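Local coordinates for uncharacterized protein (Leptotrichia buccalis, PDB 3T8K) that is of unknown function but folds into a chain of alpha-hairpin, ankyrin-like repeats, a scaffold that in other proteins commonly binds partner proteins, at residues 5-8 and 12-15; 138-143 and 170-175. All blocks are in the same frame, centred on the assembly; numbering follows the deposited sequence.

Contact 1. Residues 5-8 and 12-15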
loop_
_atom_site.group_PDB
_atom_site.type_symbol
_atom_site.label_atom_id
_atom_site.label_comp_id
_atom_site.label_asym_id
_atom_site.label_seq_id
_atom_site.Cartn_x
_atom_site.Cartn_y
_atom_site.Cartn_z
ATOM N N SER A 5 18.340 -1.278 18.307
ATOM C CA SER A 5 17.303 -1.212 19.324
ATOM C C SER A 5 15.924 -1.115 18.676
ATOM O O SER A 5 14.942 -1.625 19.209
ATOM C CB SER A 5 17.536 -0.007 20.241
ATOM O OG SER A 5 18.765 -0.127 20.937
ATOM N N GLU A 6 15.867 -0.466 17.515
ATOM C CA GLU A 6 14.606 -0.210 16.824
ATOM C C GLU A 6 14.118 -1.408 16.013
ATOM O O GLU A 6 12.912 -1.613 15.864
ATOM C CB GLU A 6 14.748 1.014 15.910
ATOM C CG GLU A 6 14.867 2.331 16.661
ATOM C CD GLU A 6 15.567 3.411 15.856
ATOM O OE1 GLU A 6 15.575 3.326 14.606
ATOM O OE2 GLU A 6 16.115 4.348 16.477
ATOM N N TYR A 7 15.054 -2.198 15.489
ATOM C CA TYR A 7 14.698 -3.324 14.629
ATOM C C TYR A 7 15.330 -4.621 15.132
ATOM O O TYR A 7 16.533 -4.690 15.369
ATOM C CB TYR A 7 15.128 -3.042 13.186
ATOM C CG TYR A 7 14.652 -1.690 12.691
ATOM C CD1 TYR A 7 13.307 -1.461 12.458
ATOM C CD2 TYR A 7 15.543 -0.636 12.493
ATOM C CE1 TYR A 7 12.848 -0.228 12.006
ATOM C CE2 TYR A 7 15.091 0.613 12.041
ATOM C CZ TYR A 7 13.743 0.806 11.809
ATOM O OH TYR A 7 13.267 2.023 11.362
ATOM N N ARG A 8 14.504 -5.647 15.290
ATOM C CA ARG A 8 14.964 -6.934 15.809
ATOM C C ARG A 8 15.431 -7.857 14.677
ATOM O O ARG A 8 16.225 -8.764 14.897
ATOM C CB ARG A 8 13.842 -7.581 16.620
ATOM C CG ARG A 8 14.035 -9.054 16.924
ATOM C CD ARG A 8 15.411 -9.309 17.483
ATOM N NE ARG A 8 15.555 -8.913 18.872
ATOM C CZ ARG A 8 16.726 -8.620 19.432
ATOM N NH1 ARG A 8 17.837 -8.646 18.699
ATOM N NH2 ARG A 8 16.787 -8.281 20.714
ATOM N N ALA A 12 12.532 -6.234 9.283
ATOM C CA ALA A 12 11.952 -5.006 9.836
ATOM C C ALA A 12 12.739 -3.757 9.419
ATOM O O ALA A 12 12.151 -2.745 9.027
ATOM C CB ALA A 12 11.858 -5.099 11.354
ATOM N N ALA A 13 14.068 -3.834 9.515
ATOM C CA ALA A 13 14.932 -2.727 9.122
ATOM C C ALA A 13 14.735 -2.410 7.647
ATOM O O ALA A 13 14.708 -1.238 7.251
ATOM C CB ALA A 13 16.400 -3.068 9.409
ATOM N N ALA A 14 14.589 -3.460 6.838
ATOM C CA ALA A 14 14.483 -3.314 5.386
ATOM C C ALA A 14 13.210 -2.587 4.994
ATOM O O ALA A 14 13.190 -1.835 4.014
ATOM C CB ALA A 14 14.509 -4.666 4.718
HETATM N N MSE A 15 12.144 -2.826 5.748
HETATM C CA MSE A 15 10.850 -2.248 5.407
HETATM C C MSE A 15 10.614 -0.865 6.007
HETATM O O MSE A 15 9.866 -0.058 5.448
HETATM C CB MSE A 15 9.731 -3.197 5.837
HETATM C CG MSE A 15 8.363 -2.742 5.378
HETATM SE SE MSE A 15 7.206 -4.283 5.245
HETATM C CE MSE A 15 7.445 -4.991 7.012
#

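Contact 2. Residues 138-143 and 170-175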
loop_
_atom_site.group_PDB
_atom_site.type_symbol
_atom_site.label_atom_id
_atom_site.label_comp_id
_atom_site.label_asym_id
_atom_site.label_seq_id
_atom_site.Cartn_x
_atom_site.Cartn_y
_atom_site.Cartn_z
ATOM N N LEU A 138 9.942 -1.140 -21.298
ATOM C CA LEU A 138 10.395 -2.341 -20.607
ATOM C C LEU A 138 9.261 -3.351 -20.558
ATOM O O LEU A 138 9.422 -4.512 -20.931
ATOM C CB LEU A 138 10.850 -2.007 -19.180
ATOM C CG LEU A 138 12.199 -1.312 -19.015
ATOM C CD1 LEU A 138 12.409 -0.890 -17.562
ATOM C CD2 LEU A 138 13.327 -2.230 -19.485
ATOM N N ILE A 139 8.102 -2.896 -20.096
ATOM C CA ILE A 139 6.963 -3.781 -19.934
ATOM C C ILE A 139 6.461 -4.370 -21.255
ATOM O O ILE A 139 6.297 -5.583 -21.372
ATOM C CB ILE A 139 5.820 -3.081 -19.180
ATOM C CG1 ILE A 139 6.290 -2.699 -17.768
ATOM C CG2 ILE A 139 4.598 -3.979 -19.114
ATOM C CD1 ILE A 139 5.267 -1.904 -16.979
ATOM N N PHE A 140 6.234 -3.524 -22.256
ATOM C CA PHE A 140 5.653 -3.999 -23.507
ATOM C C PHE A 140 6.628 -4.756 -24.409
ATOM O O PHE A 140 6.212 -5.303 -25.428
ATOM C CB PHE A 140 4.962 -2.853 -24.260
ATOM C CG PHE A 140 3.772 -2.295 -23.527
ATOM C CD1 PHE A 140 2.648 -3.081 -23.312
ATOM C CD2 PHE A 140 3.787 -1.006 -23.025
ATOM C CE1 PHE A 140 1.555 -2.585 -22.627
ATOM C CE2 PHE A 140 2.697 -0.502 -22.337
ATOM C CZ PHE A 140 1.578 -1.293 -22.142
ATOM N N SER A 141 7.905 -4.803 -24.019
ATOM C CA SER A 141 8.910 -5.603 -24.720
ATOM C C SER A 141 8.876 -7.070 -24.282
ATOM O O SER A 141 9.572 -7.917 -24.847
ATOM C CB SER A 141 10.313 -5.044 -24.463
ATOM O OG SER A 141 10.474 -3.773 -25.067
ATOM N N GLN A 142 8.091 -7.363 -23.257
ATOM C CA GLN A 142 7.980 -8.727 -22.760
ATOM C C GLN A 142 6.792 -9.446 -23.403
ATOM O O GLN A 142 5.670 -8.938 -23.403
ATOM C CB GLN A 142 7.833 -8.727 -21.238
ATOM C CG GLN A 142 8.861 -7.864 -20.519
ATOM C CD GLN A 142 10.291 -8.229 -20.877
ATOM O OE1 GLN A 142 10.658 -9.402 -20.894
ATOM N NE2 GLN A 142 11.103 -7.223 -21.178
ATOM N N SER A 143 7.055 -10.635 -23.933
ATOM C CA SER A 143 6.015 -11.493 -24.479
ATOM C C SER A 143 5.157 -12.051 -23.361
ATOM O O SER A 143 5.658 -12.332 -22.274
ATOM C CB SER A 143 6.660 -12.650 -25.247
ATOM O OG SER A 143 5.689 -13.576 -25.706
ATOM N N LEU A 170 -2.324 3.628 -23.638
ATOM C CA LEU A 170 -3.423 3.003 -24.367
ATOM C C LEU A 170 -2.963 2.612 -25.763
ATOM O O LEU A 170 -3.226 1.508 -26.229
ATOM C CB LEU A 170 -4.632 3.941 -24.463
ATOM C CG LEU A 170 -5.784 3.351 -25.279
ATOM C CD1 LEU A 170 -6.336 2.120 -24.572
ATOM C CD2 LEU A 170 -6.884 4.384 -25.507
ATOM N N LYS A 171 -2.276 3.539 -26.420
ATOM C CA LYS A 171 -1.738 3.316 -27.758
ATOM C C LYS A 171 -0.770 2.140 -27.761
ATOM O O LYS A 171 -0.819 1.279 -28.635
ATOM C CB LYS A 171 -1.033 4.577 -28.254
ATOM C CG LYS A 171 -0.377 4.440 -29.630
ATOM C CD LYS A 171 -1.313 3.785 -30.629
ATOM C CE LYS A 171 -0.601 3.507 -31.948
ATOM N NZ LYS A 171 -1.395 2.582 -32.797
HETATM N N MSE A 172 0.110 2.102 -26.771
HETATM C CA MSE A 172 1.097 1.037 -26.710
HETATM C C MSE A 172 0.462 -0.326 -26.432
HETATM O O MSE A 172 0.930 -1.346 -26.941
HETATM C CB MSE A 172 2.190 1.377 -25.695
HETATM C CG MSE A 172 3.031 2.574 -26.131
HETATM SE SE MSE A 172 4.436 3.011 -24.859
HETATM C CE MSE A 172 5.705 1.621 -25.346
HETATM N N MSE A 173 -0.607 -0.349 -25.639
HETATM C CA MSE A 173 -1.306 -1.603 -25.375
HETATM C C MSE A 173 -2.038 -2.094 -26.616
HETATM O O MSE A 173 -2.041 -3.288 -26.905
HETATM C CB MSE A 173 -2.307 -1.457 -24.230
HETATM C CG MSE A 173 -1.734 -1.601 -22.848
HETATM SE SE MSE A 173 -3.233 -1.643 -21.605
HETATM C CE MSE A 173 -3.983 -3.351 -22.051
ATOM N N GLU A 174 -2.685 -1.177 -27.336
ATOM C CA GLU A 174 -3.356 -1.550 -28.574
ATOM C C GLU A 174 -2.333 -2.096 -29.575
ATOM O O GLU A 174 -2.607 -3.064 -30.292
ATOM C CB GLU A 174 -4.150 -0.366 -29.151
ATOM C CG GLU A 174 -5.437 -0.079 -28.385
ATOM C CD GLU A 174 -6.028 1.277 -28.715
ATOM O OE1 GLU A 174 -5.446 2.001 -29.553
ATOM O OE2 GLU A 174 -7.078 1.622 -28.133
ATOM N N ASP A 175 -1.153 -1.487 -29.613
ATOM C CA ASP A 175 -0.102 -1.950 -30.520
ATOM C C ASP A 175 0.355 -3.360 -30.140
ATOM O O ASP A 175 0.643 -4.191 -31.004
ATOM C CB ASP A 175 1.115 -1.013 -30.498
ATOM C CG ASP A 175 0.871 0.309 -31.218
ATOM O OD1 ASP A 175 -0.171 0.473 -31.901
ATOM O OD2 ASP A 175 1.752 1.190 -31.099
#

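Contact 1. Residues 5-8 and 12-15
Tyr7 lays its ring against the backbone of Ala12 and Ala13 in a small apolar contact at the N-terminal end of the ankyrin-like repeat stack, where the chain leaves helix 2-6 and turns into helix 10-16. No hydrogen bond crosses between 5-8 and 12-15; the contact is one aromatic ring against two alanines. Tyr7 is the first residue past helix 2-6 to abandon helical backbone angles, and its extended conformation goes with a side chain that heads for the next helix. CG stands beside the backbone N and anti to the carbonyl carbon (chi1 -51°), which brings the root of the ring, rather than its hydroxyl end, up to the alanines. Ala13 CA sits over one face in a CH-pi contact, 4.0 Å from the ring centroid and 19° off the ring normal, with Tyr7 CG its closest ring atom at 3.7 Å. Ala13 CB lies against the same root, 4.0 Å from Tyr7 CG. On the CD1 side the ring meets Ala12 twice: its methyl CB is 4.1 Å from Tyr7 CD1, and Ala12 O approaches that same CD1 obliquely at 3.8 Å. The opposite face is occupied near its rim by Glu6 CB, so the aromatic group lies between its own chain neighbour and the helix. With only methyl groups at Ala12 and Ala13, the ring can come right down to the helix backbone. Around this contact, helix 19-28 brings Leu25 against both Tyr7 and Ala13, while Asp21 also touches Tyr7; Ala12 packs in addition on Leu16 of the second subunit, so helix 10-16 meets helix 19-28 of its own chain with one part and the second subunit with another.

Contact 2. Residues 138-143 and 170-175
Two helices near the C-terminal end of the ankyrin-like fold pack here: Phe140, on helix 129-140, reaches across to consecutive selenomethionines, Met172 and Met173, on helix 167-180. CG lies anti to the carbonyl carbon (chi1 -65°), which swings the Phe140 ring toward 170-175, and chi2 (-65°) turns one face to the helix backbone, where Met172 O and Met173 N lie over it. The two side chains divide the ring between them. Met173 CG presses close on the far end, 3.4 Å from Phe140 CZ and equally near CE1, whereas Met172 CB rests 3.9 Å from Phe140 CE2 on the other flank. Met172 bends at its last torsion (chi3 78°), and its terminal methyl CE comes back to within 4.0 Å of Phe140 CD2. A leucine in place of Phe140 would probably lose the reach to Met173 CG and open a gap over Met172 O and Met173 N. Beyond the two segments, Leu145 and Tyr176 also touch Phe140, and Gln142 O accepts a hydrogen bond from Tyr176 OH, a second tie to helix 167-180. Met173 continues onto Leu158 and Val161 of helix 157-162, while Leu138 faces helix 90-102.

In the fold
Contact 1 and contact 2 lie toward opposite ends of an elongated, all-helical chain, on opposite sides of its centre. Their centres are 39 Å apart and their nearest atoms about 22 Å, so they do not touch. They follow in series: both segments of contact 1 come before either segment of contact 2, and no helix is shared. Contact 1 sets the residue just after helix 2-6 on helix 10-16, whereas contact 2 spans 26 intervening residues to bring helix 129-140 onto helix 167-180. The second subunit reaches contact 1 but not the segments of contact 2. Both are plain packing, local in sequence for contact 1, consistent with a fold built by stacking helices.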